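Local coordinates for protein Exo-1,5-alpha-L-arabinofuranobiosidase (Gibberella zeae, PDB 2YDT) that probably hydrolyses alpha-L-arabinofuranosidic linkages, as an exo-acting enzyme that releases arabinobiose from 1,5-linked arabinan, at residues G98-G103 with A125-G130. Residues are numbered along the deposited sequence; the frame is centred on the assembly and turned at random.
Sequences GKYPKG and ASRDKG
Arg-127 lays its guanidinium group against the Tyr-100 ring, NH2 lying 3.5 Å from CE1 and the two planes inclined by 24°; Tyr-100 CD1 sits over one guanidinium face. The end of the same group grips a single backbone acceptor, Lys-99 O, which lies 12° out of the guanidinium plane. NH1 donates at 3.0 Å from Lys-99 O and within its carbonyl plane, whereas NH2, 3.1 Å from that oxygen, comes from above this plane. The chain of Arg-127, extended from CG to NE (chi2 and chi3 both 175°), carries the guanidinium across to the 98-103 loop. NE forms a salt bridge with Glu-134, whose carboxylate also accepts from Tyr-100 OH, which ties the two flat groups to one carboxylate and would limit their rotation. The fold is a beta-propeller of four-stranded antiparallel blades, and here, within one blade, the loop between strands 87-92 and 105-111 meets the turn leaving strand 119-126. Deeper in, Tyr-100 CD1 packs 4.2 Å from Ala-125 CB, and Val-136 on the neighbouring edge strand 134-142 touches both side chains. Towards Gly-103, one water donates to Gly-103 O and Ser-126 O and accepts from Lys-129 N, while Ser-126 OG receives the Gly-130 N-H at 2.9 Å (OG to N) inside the turn.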
loop_
_atom_site.group_PDB
_atom_site.type_symbol
_atom_site.label_atom_id
_atom_site.label_comp_id
_atom_site.label_asym_id
_atom_site.label_seq_id
_atom_site.Cartn_x
_atom_site.Cartn_y
_atom_site.Cartn_z
ATOM N N GLY A 98 -3.579 -23.202 -4.596
ATOM C CA GLY A 98 -3.207 -24.057 -5.712
ATOM C C GLY A 98 -1.766 -24.492 -5.626
ATOM O O GLY A 98 -1.290 -24.943 -4.551
ATOM N N LYS A 99 -1.037 -24.355 -6.718
ATOM C CA LYS A 99 0.358 -24.797 -6.786
ATOM C C LYS A 99 1.387 -23.815 -6.212
ATOM O O LYS A 99 2.591 -24.024 -6.368
ATOM C CB LYS A 99 0.714 -25.142 -8.228
ATOM C CG LYS A 99 0.774 -23.958 -9.173
ATOM C CD LYS A 99 1.044 -24.409 -10.578
ATOM C CE LYS A 99 1.212 -23.218 -11.518
ATOM N NZ LYS A 99 1.121 -23.696 -12.983
ATOM N N TYR A 100 0.917 -22.768 -5.547
ATOM C CA TYR A 100 1.782 -21.804 -4.835
ATOM C C TYR A 100 1.662 -22.026 -3.334
ATOM O O TYR A 100 0.621 -21.748 -2.745
ATOM C CB TYR A 100 1.368 -20.366 -5.245
ATOM C CG TYR A 100 1.460 -20.172 -6.742
ATOM C CD1 TYR A 100 2.665 -19.859 -7.342
ATOM C CD2 TYR A 100 0.368 -20.346 -7.558
ATOM C CE1 TYR A 100 2.782 -19.738 -8.709
ATOM C CE2 TYR A 100 0.455 -20.210 -8.925
ATOM C CZ TYR A 100 1.689 -19.892 -9.505
ATOM O OH TYR A 100 1.834 -19.764 -10.876
ATOM N N PRO A 101 2.718 -22.563 -2.700
ATOM C CA PRO A 101 2.592 -22.940 -1.290
ATOM C C PRO A 101 2.738 -21.792 -0.320
ATOM O O PRO A 101 3.154 -20.701 -0.679
ATOM C CB PRO A 101 3.773 -23.896 -1.076
ATOM C CG PRO A 101 4.748 -23.499 -2.044
ATOM C CD PRO A 101 3.969 -23.075 -3.276
ATOM N N LYS A 102 2.405 -22.073 0.927
ATOM C CA LYS A 102 2.732 -21.193 2.043
ATOM C C LYS A 102 4.186 -20.751 1.931
ATOM O O LYS A 102 5.071 -21.569 1.655
ATOM C CB LYS A 102 2.512 -21.928 3.378
ATOM C CG LYS A 102 2.732 -21.073 4.587
ATOM C CD LYS A 102 2.436 -21.840 5.883
ATOM C CE LYS A 102 2.503 -20.901 7.042
ATOM N NZ LYS A 102 2.414 -21.613 8.347
ATOM N N GLY A 103 4.419 -19.440 2.106
ATOM C CA GLY A 103 5.729 -18.862 2.036
ATOM C C GLY A 103 6.138 -18.333 0.677
ATOM O O GLY A 103 7.180 -17.724 0.559
ATOM N N ALA A 125 5.296 -14.121 -8.724
ATOM C CA ALA A 125 5.568 -14.925 -7.536
ATOM C C ALA A 125 7.002 -15.380 -7.483
ATOM O O ALA A 125 7.618 -15.587 -8.522
ATOM C CB ALA A 125 4.665 -16.156 -7.492
ATOM N N SER A 126 7.537 -15.455 -6.266
ATOM C CA SER A 126 8.875 -15.994 -5.998
ATOM C C SER A 126 8.745 -17.216 -5.097
ATOM O O SER A 126 8.152 -17.142 -4.015
ATOM C CB SER A 126 9.810 -14.958 -5.335
ATOM O OG SER A 126 11.040 -15.611 -4.969
ATOM N N ARG A 127 9.338 -18.327 -5.549
ATOM C CA ARG A 127 9.329 -19.593 -4.809
ATOM C C ARG A 127 10.627 -19.783 -4.015
ATOM O O ARG A 127 10.823 -20.833 -3.391
ATOM C CB ARG A 127 9.159 -20.763 -5.790
ATOM C CG ARG A 127 7.848 -20.760 -6.552
ATOM C CD ARG A 127 7.807 -21.875 -7.579
ATOM N NE ARG A 127 6.535 -22.041 -8.291
ATOM C CZ ARG A 127 5.491 -22.730 -7.831
ATOM N NH1 ARG A 127 5.535 -23.331 -6.661
ATOM N NH2 ARG A 127 4.413 -22.856 -8.567
ATOM N N ASP A 128 11.499 -18.781 -4.017
ATOM C CA ASP A 128 12.794 -18.889 -3.357
ATOM C C ASP A 128 13.091 -17.631 -2.499
ATOM O O ASP A 128 14.236 -17.249 -2.339
ATOM C CB ASP A 128 13.914 -19.184 -4.372
ATOM C CG ASP A 128 13.993 -18.167 -5.494
ATOM O OD1 ASP A 128 13.410 -17.046 -5.330
ATOM O OD2 ASP A 128 14.600 -18.490 -6.560
ATOM N N LYS A 129 12.057 -17.083 -1.885
ATOM C CA LYS A 129 12.216 -16.006 -0.891
ATOM C C LYS A 129 12.812 -14.731 -1.506
ATOM O O LYS A 129 13.486 -13.953 -0.844
ATOM C CB LYS A 129 13.002 -16.486 0.372
ATOM C CG LYS A 129 12.328 -17.662 1.054
ATOM C CD LYS A 129 13.085 -18.077 2.309
ATOM C CE LYS A 129 12.238 -19.053 3.129
ATOM N NZ LYS A 129 12.975 -19.397 4.389
ATOM N N GLY A 130 12.499 -14.500 -2.773
ATOM C CA GLY A 130 12.777 -13.190 -3.392
ATOM C C GLY A 130 13.922 -13.136 -4.396
ATOM O O GLY A 130 14.251 -12.042 -4.881
HETATM O O HOH W 1 9.355 -17.899 -1.602
#